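Local coordinates for protein cytochrome P450 reductase (PDB 5OGX) that transfers electrons from NADH, through FAD and a [2Fe-2S] cluster, to a partner cytochrome P450 that O-demethylates lignin-derived aromatic compounds, at residues 116-130 with 153-167. Residues are numbered along the deposited sequence; the frame is centred on the assembly and turned at random.
Sequences DTRRVLLGLAEPLAF and NTADEDKVLELHVRR. With FAD (flavin-adenine dinucleotide), chain B.
In the antiparallel sheet of the FAD-binding domain, strands 117-124 and 160-166 pair from T117 with R166 to G123 with V160, with hydrogen-bonded pairs at R118-V165, V120-L163 and L122-L161, and the outer edge of strand 160-166, away from 117-124, receives the flavin. There H164 O accepts the N3-H of FAD at 2.7 Å, while R166 N donates to FAD O2 at 2.9 Å, so the backbone reads the pyrimidine edge of the isoalloxazine. On the face bearing R119, E162 and H164, E162 OE2 is gripped from opposite sides of its carboxylate plane. R119 NH1 approaches on the anti side at 2.9 Å in a bent salt bridge (138°). H164 NE2 donates nearly straight (173°) at 2.9 Å, with the oxygen lying in the imidazole plane. E162 reaches them by an extended chain, its CG anti to the backbone N (chi1 178°). V120, L122, L161, L163 and V165 pack on the other face, which R118 shares; past the last pair, L124 crosses L161 at about a right angle, L124 CD1 lying 3.9 Å from L161 CD2. At one end D116 OD1 forms a salt bridge with R167, whose NE and NH2 come from the same face of the carboxylate, while R167 NH1 bonds D175; at the other, K159 bends back until NZ meets L124 O at 2.9 Å. Beyond it, the F130 ring turns its edge to E157 O, with CZ 3.5 Å from N153 CB. Strand 101-114 flanks 117-124, V136 and L138 of strand 135-139 meet the leucines of 160-166, and R255, D252 and Y251 extend the E162, R119 and H164 network, with helix 219-232 beside H164.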
ATOM      1  N   ASP A 116       6.505 -14.491  13.862  1.00 31.94           N
ATOM      2  CA  ASP A 116       6.734 -14.375  12.419  1.00 32.21           C
ATOM      3  C   ASP A 116       6.688 -12.930  11.928  1.00 28.57           C
ATOM      4  O   ASP A 116       6.338 -12.682  10.775  1.00 26.57           O
ATOM      5  CB  ASP A 116       5.726 -15.211  11.625  1.00 31.50           C
ATOM      6  CG  ASP A 116       5.973 -16.698  11.749  1.00 39.81           C
ATOM      7  OD1 ASP A 116       7.123 -17.092  12.025  1.00 38.77           O
ATOM      8  OD2 ASP A 116       5.010 -17.468  11.566  1.00 41.45           O
ATOM      9  N   THR A 117       7.048 -11.964  12.772  1.00 28.25           N
ATOM     10  CA  THR A 117       6.917 -10.556  12.414  1.00 28.65           C
ATOM     11  C   THR A 117       8.195  -9.812  12.761  1.00 27.46           C
ATOM     12  O   THR A 117       8.720  -9.957  13.871  1.00 27.49           O
ATOM     13  CB  THR A 117       5.723  -9.903  13.128  1.00 23.20           C
ATOM     14  OG1 THR A 117       4.544 -10.683  12.907  1.00 25.15           O
ATOM     15  CG2 THR A 117       5.497  -8.503  12.588  1.00 23.80           C
ATOM     16  N   ARG A 118       8.687  -9.011  11.814  1.00 26.17           N
ATOM     17  CA  ARG A 118       9.868  -8.192  12.027  1.00 24.77           C
ATOM     18  C   ARG A 118       9.598  -6.736  11.676  1.00 26.14           C
ATOM     19  O   ARG A 118       8.891  -6.437  10.707  1.00 26.10           O
ATOM     20  CB  ARG A 118      11.040  -8.690  11.200  1.00 24.62           C
ATOM     21  CG  ARG A 118      11.769  -9.819  11.886  1.00 25.82           C
ATOM     22  CD  ARG A 118      12.936 -10.353  11.085  1.00 29.44           C
ATOM     23  NE  ARG A 118      13.797 -11.101  11.996  1.00 29.40           N
ATOM     24  CZ  ARG A 118      15.066 -11.425  11.771  1.00 31.78           C
ATOM     25  NH1 ARG A 118      15.670 -11.079  10.638  1.00 31.30           N
ATOM     26  NH2 ARG A 118      15.731 -12.106  12.700  1.00 31.04           N
ATOM     27  N   ARG A 119      10.194  -5.839  12.453  1.00 27.58           N
ATOM     28  CA  ARG A 119      10.283  -4.433  12.095  1.00 25.89           C
ATOM     29  C   ARG A 119      11.622  -4.205  11.413  1.00 24.97           C
ATOM     30  O   ARG A 119      12.655  -4.691  11.879  1.00 29.47           O
ATOM     31  CB  ARG A 119      10.158  -3.527  13.324  1.00 29.77           C
ATOM     32  CG  ARG A 119       9.756  -2.084  12.976  1.00 30.84           C
ATOM     33  CD  ARG A 119       9.987  -1.107  14.128  1.00 33.86           C
ATOM     34  NE  ARG A 119       9.548  -1.637  15.421  1.00 33.25           N
ATOM     35  CZ  ARG A 119       8.292  -1.612  15.860  1.00 28.04           C
ATOM     36  NH1 ARG A 119       7.317  -1.081  15.115  1.00 26.31           N
ATOM     37  NH2 ARG A 119       8.008  -2.122  17.051  1.00 29.04           N
ATOM     38  N   VAL A 120      11.606  -3.482  10.304  1.00 22.87           N
ATOM     39  CA  VAL A 120      12.831  -3.118   9.611  1.00 26.08           C
ATOM     40  C   VAL A 120      12.875  -1.603   9.503  1.00 26.80           C
ATOM     41  O   VAL A 120      11.931  -0.985   9.000  1.00 26.46           O
ATOM     42  CB  VAL A 120      12.915  -3.774   8.223  1.00 22.91           C
ATOM     43  CG1 VAL A 120      14.136  -3.275   7.491  1.00 27.55           C
ATOM     44  CG2 VAL A 120      12.911  -5.303   8.349  1.00 24.24           C
ATOM     45  N   LEU A 121      13.959  -1.005   9.981  1.00 24.83           N
ATOM     46  CA  LEU A 121      14.166   0.433   9.875  1.00 23.70           C
ATOM     47  C   LEU A 121      15.252   0.671   8.838  1.00 26.19           C
ATOM     48  O   LEU A 121      16.366   0.161   8.983  1.00 26.76           O
ATOM     49  CB  LEU A 121      14.561   1.043  11.221  1.00 27.57           C
ATOM     50  CG  LEU A 121      13.547   0.900  12.346  1.00 27.50           C
ATOM     51  CD1 LEU A 121      14.038   1.648  13.582  1.00 33.73           C
ATOM     52  CD2 LEU A 121      12.165   1.402  11.915  1.00 25.77           C
ATOM     53  N   LEU A 122      14.927   1.430   7.795  1.00 26.68           N
ATOM     54  CA  LEU A 122      15.854   1.722   6.708  1.00 23.79           C
ATOM     55  C   LEU A 122      16.202   3.203   6.737  1.00 27.23           C
ATOM     56  O   LEU A 122      15.324   4.052   6.546  1.00 28.92           O
ATOM     57  CB  LEU A 122      15.248   1.363   5.349  1.00 25.16           C
ATOM     58  CG  LEU A 122      14.847  -0.080   5.057  1.00 24.06           C
ATOM     59  CD1 LEU A 122      14.343  -0.162   3.618  1.00 25.44           C
ATOM     60  CD2 LEU A 122      16.043  -1.008   5.290  1.00 27.85           C
ATOM     61  N   GLY A 123      17.474   3.509   6.978  1.00 26.14           N
ATOM     62  CA  GLY A 123      17.914   4.891   6.966  1.00 27.55           C
ATOM     63  C   GLY A 123      18.234   5.345   5.552  1.00 29.72           C
ATOM     64  O   GLY A 123      18.816   4.611   4.758  1.00 32.02           O
ATOM     65  N   LEU A 124      17.835   6.576   5.246  1.00 25.41           N
ATOM     66  CA  LEU A 124      18.000   7.146   3.918  1.00 29.73           C
ATOM     67  C   LEU A 124      19.066   8.230   3.924  1.00 31.38           C
ATOM     68  O   LEU A 124      19.217   8.971   4.900  1.00 33.87           O
ATOM     69  CB  LEU A 124      16.688   7.745   3.409  1.00 23.52           C
ATOM     70  CG  LEU A 124      15.549   6.747   3.261  1.00 22.39           C
ATOM     71  CD1 LEU A 124      14.337   7.460   2.663  1.00 24.94           C
ATOM     72  CD2 LEU A 124      15.969   5.570   2.390  1.00 26.01           C
ATOM     73  N   ALA A 125      19.797   8.327   2.813  1.00 26.69           N
ATOM     74  CA  ALA A 125      20.785   9.395   2.677  1.00 31.00           C
ATOM     75  C   ALA A 125      20.125  10.762   2.516  1.00 34.11           C
ATOM     76  O   ALA A 125      20.695  11.777   2.942  1.00 33.84           O
ATOM     77  CB  ALA A 125      21.711   9.108   1.494  1.00 33.35           C
ATOM     78  N   GLU A 126      18.945  10.811   1.899  1.00 30.68           N
ATOM     79  CA  GLU A 126      18.192  12.030   1.649  1.00 30.16           C
ATOM     80  C   GLU A 126      16.738  11.825   2.048  1.00 25.48           C
ATOM     81  O   GLU A 126      16.215  10.711   1.935  1.00 26.58           O
ATOM     82  CB  GLU A 126      18.254  12.429   0.167  1.00 31.90           C
ATOM     83  CG  GLU A 126      19.634  12.272  -0.467  1.00 35.11           C
ATOM     84  CD  GLU A 126      20.660  13.236   0.106  1.00 48.27           C
ATOM     85  OE1 GLU A 126      21.879  12.977  -0.048  1.00 48.39           O
ATOM     86  OE2 GLU A 126      20.247  14.257   0.707  1.00 52.78           O
ATOM     87  N   PRO A 127      16.051  12.882   2.480  1.00 26.47           N
ATOM     88  CA  PRO A 127      14.632  12.736   2.838  1.00 28.20           C
ATOM     89  C   PRO A 127      13.815  12.239   1.658  1.00 29.41           C
ATOM     90  O   PRO A 127      14.034  12.640   0.511  1.00 28.75           O
ATOM     91  CB  PRO A 127      14.207  14.153   3.242  1.00 31.18           C
ATOM     92  CG  PRO A 127      15.469  14.877   3.542  1.00 35.88           C
ATOM     93  CD  PRO A 127      16.568  14.239   2.748  1.00 33.77           C
ATOM     94  N   LEU A 128      12.854  11.371   1.954  1.00 23.82           N
ATOM     95  CA  LEU A 128      11.912  10.879   0.960  1.00 20.52           C
ATOM     96  C   LEU A 128      10.589  11.619   1.102  1.00 26.30           C
ATOM     97  O   LEU A 128      10.027  11.683   2.198  1.00 25.66           O
ATOM     98  CB  LEU A 128      11.688   9.380   1.125  1.00 21.09           C
ATOM     99  CG  LEU A 128      10.747   8.767   0.089  1.00 22.12           C
ATOM    100  CD1 LEU A 128      11.386   8.917  -1.296  1.00 22.72           C
ATOM    101  CD2 LEU A 128      10.471   7.301   0.414  1.00 24.20           C
ATOM    102  N   ALA A 129      10.102  12.182  -0.002  1.00 23.34           N
ATOM    103  CA  ALA A 129       8.766  12.769  -0.041  1.00 23.99           C
ATOM    104  C   ALA A 129       7.764  11.667  -0.348  1.00 22.23           C
ATOM    105  O   ALA A 129       7.922  10.962  -1.345  1.00 20.35           O
ATOM    106  CB  ALA A 129       8.684  13.863  -1.105  1.00 23.81           C
ATOM    107  N   PHE A 130       6.745  11.517   0.504  1.00 19.81           N
ATOM    108  CA  PHE A 130       5.711  10.500   0.308  1.00 17.98           C
ATOM    109  C   PHE A 130       4.470  10.891   1.101  1.00 18.49           C
ATOM    110  O   PHE A 130       4.509  11.770   1.965  1.00 18.94           O
ATOM    111  CB  PHE A 130       6.188   9.099   0.744  1.00 16.60           C
ATOM    112  CG  PHE A 130       6.569   9.017   2.203  1.00 17.61           C
ATOM    113  CD1 PHE A 130       7.872   9.283   2.597  1.00 22.40           C
ATOM    114  CD2 PHE A 130       5.630   8.682   3.173  1.00 18.55           C
ATOM    115  CE1 PHE A 130       8.249   9.231   3.941  1.00 25.81           C
ATOM    116  CE2 PHE A 130       6.002   8.626   4.529  1.00 18.70           C
ATOM    117  CZ  PHE A 130       7.314   8.906   4.902  1.00 22.46           C
ATOM    118  N   ASN A 153       5.260   4.920   8.246  1.00 20.12           N
ATOM    119  CA  ASN A 153       5.674   6.284   8.574  1.00 21.21           C
ATOM    120  C   ASN A 153       4.565   7.303   8.401  1.00 21.77           C
ATOM    121  O   ASN A 153       3.743   7.215   7.485  1.00 21.75           O
ATOM    122  CB  ASN A 153       6.795   6.740   7.649  1.00 20.98           C
ATOM    123  CG  ASN A 153       8.000   5.867   7.730  1.00 22.50           C
ATOM    124  OD1 ASN A 153       7.939   4.660   7.478  1.00 23.47           O
ATOM    125  ND2 ASN A 153       9.115   6.467   8.079  1.00 25.00           N
ATOM    126  N   THR A 154       4.618   8.342   9.233  1.00 21.30           N
ATOM    127  CA  THR A 154       4.007   9.595   8.824  1.00 21.67           C
ATOM    128  C   THR A 154       5.002  10.368   7.962  1.00 22.50           C
ATOM    129  O   THR A 154       6.203  10.083   7.952  1.00 23.70           O
ATOM    130  CB  THR A 154       3.574  10.425  10.036  1.00 23.31           C
ATOM    131  OG1 THR A 154       4.657  10.520  10.966  1.00 26.10           O
ATOM    132  CG2 THR A 154       2.394   9.759  10.735  1.00 25.11           C
ATOM    133  N   ALA A 155       4.484  11.331   7.199  1.00 22.75           N
ATOM    134  CA  ALA A 155       5.294  11.972   6.166  1.00 21.09           C
ATOM    135  C   ALA A 155       6.450  12.773   6.747  1.00 25.60           C
ATOM    136  O   ALA A 155       7.444  13.006   6.046  1.00 28.69           O
ATOM    137  CB  ALA A 155       4.417  12.872   5.290  1.00 24.69           C
ATOM    138  N   ASP A 156       6.354  13.188   8.010  1.00 25.66           N
ATOM    139  CA  ASP A 156       7.446  13.906   8.648  1.00 29.33           C
ATOM    140  C   ASP A 156       8.593  12.985   9.044  1.00 29.78           C
ATOM    141  O   ASP A 156       9.707  13.470   9.283  1.00 34.59           O
ATOM    142  CB  ASP A 156       6.930  14.636   9.888  1.00 31.67           C
ATOM    143  CG  ASP A 156       6.367  13.680  10.913  1.00 34.91           C
ATOM    144  OD1 ASP A 156       5.368  13.006  10.597  1.00 31.51           O
ATOM    145  OD2 ASP A 156       6.944  13.558  12.014  1.00 36.90           O
ATOM    146  N   GLU A 157       8.336  11.684   9.169  1.00 24.34           N
ATOM    147  CA  GLU A 157       9.384  10.706   9.462  1.00 28.25           C
ATOM    148  C   GLU A 157      10.031  10.305   8.137  1.00 30.28           C
ATOM    149  O   GLU A 157       9.811   9.220   7.596  1.00 27.84           O
ATOM    150  CB  GLU A 157       8.796   9.510  10.206  1.00 28.44           C
ATOM    151  CG  GLU A 157       8.071   9.900  11.500  1.00 34.01           C
ATOM    152  CD  GLU A 157       7.236   8.773  12.115  1.00 34.63           C
ATOM    153  OE1 GLU A 157       6.751   7.880  11.380  1.00 27.52           O
ATOM    154  OE2 GLU A 157       7.045   8.795  13.352  1.00 30.41           O
ATOM    155  N   ASP A 158      10.807  11.238   7.576  1.00 26.47           N
ATOM    156  CA  ASP A 158      11.176  11.111   6.170  1.00 27.78           C
ATOM    157  C   ASP A 158      12.590  10.594   5.948  1.00 27.88           C
ATOM    158  O   ASP A 158      13.009  10.474   4.794  1.00 25.18           O
ATOM    159  CB  ASP A 158      10.981  12.448   5.426  1.00 26.81           C
ATOM    160  CG  ASP A 158      11.741  13.603   6.046  1.00 31.32           C
ATOM    161  OD1 ASP A 158      12.564  13.390   6.964  1.00 34.81           O
ATOM    162  OD2 ASP A 158      11.507  14.748   5.596  1.00 32.54           O
ATOM    163  N   LYS A 159      13.323  10.265   7.009  1.00 25.20           N
ATOM    164  CA  LYS A 159      14.689   9.784   6.866  1.00 27.27           C
ATOM    165  C   LYS A 159      14.891   8.349   7.315  1.00 28.51           C
ATOM    166  O   LYS A 159      15.946   7.772   7.024  1.00 29.70           O
ATOM    167  CB  LYS A 159      15.655  10.687   7.651  1.00 31.70           C
ATOM    168  CG  LYS A 159      15.902  12.030   6.996  1.00 39.62           C
ATOM    169  CD  LYS A 159      17.031  11.939   5.988  1.00 47.69           C
ATOM    170  CE  LYS A 159      18.375  12.163   6.660  1.00 53.00           C
ATOM    171  NZ  LYS A 159      19.495  11.667   5.826  1.00 53.72           N
ATOM    172  N   VAL A 160      13.935   7.754   8.016  1.00 25.82           N
ATOM    173  CA  VAL A 160      14.049   6.374   8.471  1.00 26.05           C
ATOM    174  C   VAL A 160      12.735   5.694   8.129  1.00 25.79           C
ATOM    175  O   VAL A 160      11.700   5.995   8.740  1.00 27.95           O
ATOM    176  CB  VAL A 160      14.339   6.276   9.974  1.00 28.49           C
ATOM    177  CG1 VAL A 160      14.370   4.815  10.403  1.00 31.68           C
ATOM    178  CG2 VAL A 160      15.665   6.977  10.324  1.00 28.95           C
ATOM    179  N   LEU A 161      12.764   4.796   7.149  1.00 24.25           N
ATOM    180  CA  LEU A 161      11.547   4.111   6.730  1.00 21.88           C
ATOM    181  C   LEU A 161      11.266   2.937   7.660  1.00 23.15           C
ATOM    182  O   LEU A 161      12.178   2.203   8.042  1.00 24.20           O
ATOM    183  CB  LEU A 161      11.681   3.628   5.282  1.00 22.03           C
ATOM    184  CG  LEU A 161      12.100   4.686   4.253  1.00 25.12           C
ATOM    185  CD1 LEU A 161      12.194   4.050   2.858  1.00 24.83           C
ATOM    186  CD2 LEU A 161      11.150   5.896   4.224  1.00 22.28           C
ATOM    187  N   GLU A 162      10.000   2.771   8.037  1.00 19.67           N
ATOM    188  CA  GLU A 162       9.590   1.714   8.961  1.00 19.57           C
ATOM    189  C   GLU A 162       8.726   0.706   8.217  1.00 18.64           C
ATOM    190  O   GLU A 162       7.643   1.057   7.737  1.00 21.23           O
ATOM    191  CB  GLU A 162       8.820   2.281  10.158  1.00 20.41           C
ATOM    192  CG  GLU A 162       8.334   1.201  11.115  1.00 24.23           C
ATOM    193  CD  GLU A 162       7.485   1.758  12.247  1.00 27.73           C
ATOM    194  OE1 GLU A 162       7.333   2.987  12.302  1.00 27.86           O
ATOM    195  OE2 GLU A 162       6.977   0.964  13.063  1.00 26.09           O
ATOM    196  N   LEU A 163       9.186  -0.548   8.163  1.00 17.92           N
ATOM    197  CA  LEU A 163       8.454  -1.638   7.525  1.00 20.36           C
ATOM    198  C   LEU A 163       8.068  -2.675   8.571  1.00 20.16           C
ATOM    199  O   LEU A 163       8.817  -2.920   9.527  1.00 23.48           O
ATOM    200  CB  LEU A 163       9.308  -2.320   6.428  1.00 19.42           C
ATOM    201  CG  LEU A 163      10.080  -1.387   5.498  1.00 22.17           C
ATOM    202  CD1 LEU A 163      10.951  -2.196   4.524  1.00 21.86           C
ATOM    203  CD2 LEU A 163       9.113  -0.510   4.735  1.00 19.31           C
ATOM    204  N   HIS A 164       6.902  -3.297   8.380  1.00 19.47           N
ATOM    205  CA  HIS A 164       6.463  -4.439   9.186  1.00 21.29           C
ATOM    206  C   HIS A 164       6.354  -5.637   8.260  1.00 23.38           C
ATOM    207  O   HIS A 164       5.514  -5.645   7.359  1.00 22.52           O
ATOM    208  CB  HIS A 164       5.103  -4.187   9.853  1.00 19.99           C
ATOM    209  CG  HIS A 164       5.056  -2.954  10.698  1.00 20.95           C
ATOM    210  ND1 HIS A 164       3.883  -2.481  11.244  1.00 21.80           N
ATOM    211  CD2 HIS A 164       6.032  -2.097  11.092  1.00 20.28           C
ATOM    212  CE1 HIS A 164       4.136  -1.386  11.941  1.00 21.51           C
ATOM    213  NE2 HIS A 164       5.431  -1.133  11.869  1.00 23.49           N
ATOM    214  N   VAL A 165       7.185  -6.650   8.486  1.00 21.58           N
ATOM    215  CA  VAL A 165       7.340  -7.760   7.554  1.00 21.18           C
ATOM    216  C   VAL A 165       6.837  -9.043   8.198  1.00 23.17           C
ATOM    217  O   VAL A 165       7.307  -9.427   9.273  1.00 24.72           O
ATOM    218  CB  VAL A 165       8.809  -7.914   7.131  1.00 23.88           C
ATOM    219  CG1 VAL A 165       8.935  -8.990   6.051  1.00 25.30           C
ATOM    220  CG2 VAL A 165       9.352  -6.578   6.639  1.00 21.44           C
ATOM    221  N   ARG A 166       5.923  -9.726   7.519  1.00 21.96           N
ATOM    222  CA  ARG A 166       5.450 -11.033   7.960  1.00 22.52           C
ATOM    223  C   ARG A 166       6.207 -12.137   7.227  1.00 24.71           C
ATOM    224  O   ARG A 166       6.333 -12.100   5.994  1.00 24.88           O
ATOM    225  CB  ARG A 166       3.947 -11.170   7.720  1.00 24.84           C
ATOM    226  CG  ARG A 166       3.407 -12.538   8.076  1.00 31.21           C
ATOM    227  CD  ARG A 166       2.836 -12.579   9.481  1.00 46.30           C
ATOM    228  NE  ARG A 166       2.309 -13.905   9.793  1.00 62.98           N
ATOM    229  CZ  ARG A 166       1.146 -14.375   9.351  1.00 69.91           C
ATOM    230  NH1 ARG A 166       0.756 -15.600   9.685  1.00 73.53           N
ATOM    231  NH2 ARG A 166       0.370 -13.622   8.580  1.00 67.69           N
ATOM    232  N   ARG A 167       6.710 -13.114   7.984  1.00 25.51           N
ATOM    233  CA  ARG A 167       7.430 -14.233   7.393  1.00 24.92           C
ATOM    234  C   ARG A 167       6.472 -15.136   6.630  1.00 29.50           C
ATOM    235  O   ARG A 167       5.475 -15.603   7.184  1.00 31.97           O
ATOM    236  CB  ARG A 167       8.156 -15.041   8.479  1.00 27.12           C
ATOM    237  CG  ARG A 167       9.221 -16.002   7.942  1.00 31.01           C
ATOM    238  CD  ARG A 167       9.916 -16.775   9.080  1.00 33.05           C
ATOM    239  NE  ARG A 167       8.970 -17.636   9.787  1.00 36.09           N
ATOM    240  CZ  ARG A 167       8.642 -18.867   9.401  1.00 44.36           C
ATOM    241  NH1 ARG A 167       9.203 -19.411   8.324  1.00 42.35           N
ATOM    242  NH2 ARG A 167       7.757 -19.563  10.103  1.00 45.95           N
TER
HETATM  243  PA  FAD B 401       7.239 -15.545  -2.234  1.00 24.50           P
HETATM  244  O1A FAD B 401       8.546 -16.231  -2.550  1.00 26.14           O
HETATM  245  O2A FAD B 401       6.778 -14.577  -3.296  1.00 25.24           O
HETATM  246  O5B FAD B 401       6.039 -16.652  -2.000  1.00 30.05           O
HETATM  247  C5B FAD B 401       6.371 -17.940  -1.532  1.00 38.67           C
HETATM  248  C4B FAD B 401       5.108 -18.834  -1.697  1.00 38.27           C
HETATM  249  O4B FAD B 401       4.211 -18.491  -0.814  1.00 37.13           O
HETATM  250  C3B FAD B 401       4.457 -18.586  -3.069  1.00 37.85           C
HETATM  251  O3B FAD B 401       3.946 -19.754  -3.533  1.00 41.77           O
HETATM  252  C2B FAD B 401       3.350 -17.545  -2.775  1.00 37.04           C
HETATM  253  O2B FAD B 401       2.266 -17.588  -3.802  1.00 38.16           O
HETATM  254  C1B FAD B 401       2.934 -17.859  -1.576  1.00 36.67           C
HETATM  255  N9A FAD B 401       2.595 -16.697  -0.796  1.00 39.76           N
HETATM  256  C8A FAD B 401       2.986 -15.437  -1.030  1.00 38.28           C
HETATM  257  N7A FAD B 401       2.481 -14.665  -0.059  1.00 35.07           N
HETATM  258  C5A FAD B 401       1.791 -15.459   0.779  1.00 39.77           C
HETATM  259  C6A FAD B 401       1.087 -15.178   1.926  1.00 42.04           C
HETATM  260  N6A FAD B 401       0.757 -14.021   2.738  1.00 39.40           N
HETATM  261  N1A FAD B 401       0.483 -16.154   2.591  1.00 44.55           N
HETATM  262  C2A FAD B 401       0.555 -17.430   2.138  1.00 44.12           C
HETATM  263  N3A FAD B 401       1.250 -17.717   1.007  1.00 40.84           N
HETATM  264  C4A FAD B 401       1.866 -16.716   0.333  1.00 40.02           C
HETATM  265  N1  FAD B 401       4.081  -7.907   3.112  1.00 16.86           N
HETATM  266  C2  FAD B 401       4.447  -7.573   4.483  1.00 18.20           C
HETATM  267  O2  FAD B 401       4.826  -8.419   5.222  1.00 22.83           O
HETATM  268  N3  FAD B 401       4.364  -6.175   4.930  1.00 16.94           N
HETATM  269  C4  FAD B 401       3.913  -5.112   4.086  1.00 18.76           C
HETATM  270  O4  FAD B 401       3.844  -3.999   4.487  1.00 19.96           O
HETATM  271  C4X FAD B 401       3.519  -5.487   2.693  1.00 14.36           C
HETATM  272  N5  FAD B 401       3.089  -4.448   1.810  1.00 15.91           N
HETATM  273  C5X FAD B 401       2.696  -4.833   0.457  1.00 15.95           C
HETATM  274  C6  FAD B 401       2.214  -3.828  -0.388  1.00 15.55           C
HETATM  275  C7  FAD B 401       1.845  -4.212  -1.679  1.00 15.55           C
HETATM  276  C7M FAD B 401       1.366  -2.993  -2.466  1.00 18.42           C
HETATM  277  C8  FAD B 401       1.951  -5.534  -2.104  1.00 16.15           C
HETATM  278  C8M FAD B 401       1.535  -5.854  -3.535  1.00 15.34           C
HETATM  279  C9  FAD B 401       2.420  -6.532  -1.256  1.00 18.34           C
HETATM  280  C9A FAD B 401       2.780  -6.167   0.026  1.00 16.19           C
HETATM  281  N10 FAD B 401       3.276  -7.232   0.915  1.00 15.24           N
HETATM  282  C10 FAD B 401       3.619  -6.860   2.247  1.00 14.70           C
HETATM  283  C1' FAD B 401       3.443  -8.617   0.441  1.00 17.41           C
HETATM  284  C2' FAD B 401       4.998  -8.668   0.122  1.00 18.65           C
HETATM  285  O2' FAD B 401       5.404  -7.788  -0.918  1.00 18.72           O
HETATM  286  C3' FAD B 401       5.520 -10.068  -0.271  1.00 20.78           C
HETATM  287  O3' FAD B 401       4.659 -10.594  -1.241  1.00 19.97           O
HETATM  288  C4' FAD B 401       5.563 -11.016   0.942  1.00 20.99           C
HETATM  289  O4' FAD B 401       6.475 -10.533   1.892  1.00 20.34           O
HETATM  290  C5' FAD B 401       5.991 -12.438   0.521  1.00 21.87           C
HETATM  291  O5' FAD B 401       7.124 -12.353  -0.321  1.00 21.66           O
HETATM  292  P   FAD B 401       8.203 -13.589  -0.336  1.00 22.20           P
HETATM  293  O1P FAD B 401       9.217 -13.291  -1.406  1.00 23.28           O
HETATM  294  O2P FAD B 401       8.747 -13.854   1.049  1.00 24.67           O
HETATM  295  O3P FAD B 401       7.306 -14.900  -0.738  1.00 22.00           O
HETATM  296  O   HOH W   1       7.802  12.912   3.215  1.00 26.15           O
HETATM  297  O   HOH W   2      10.097  14.882   3.270  1.00 46.89           O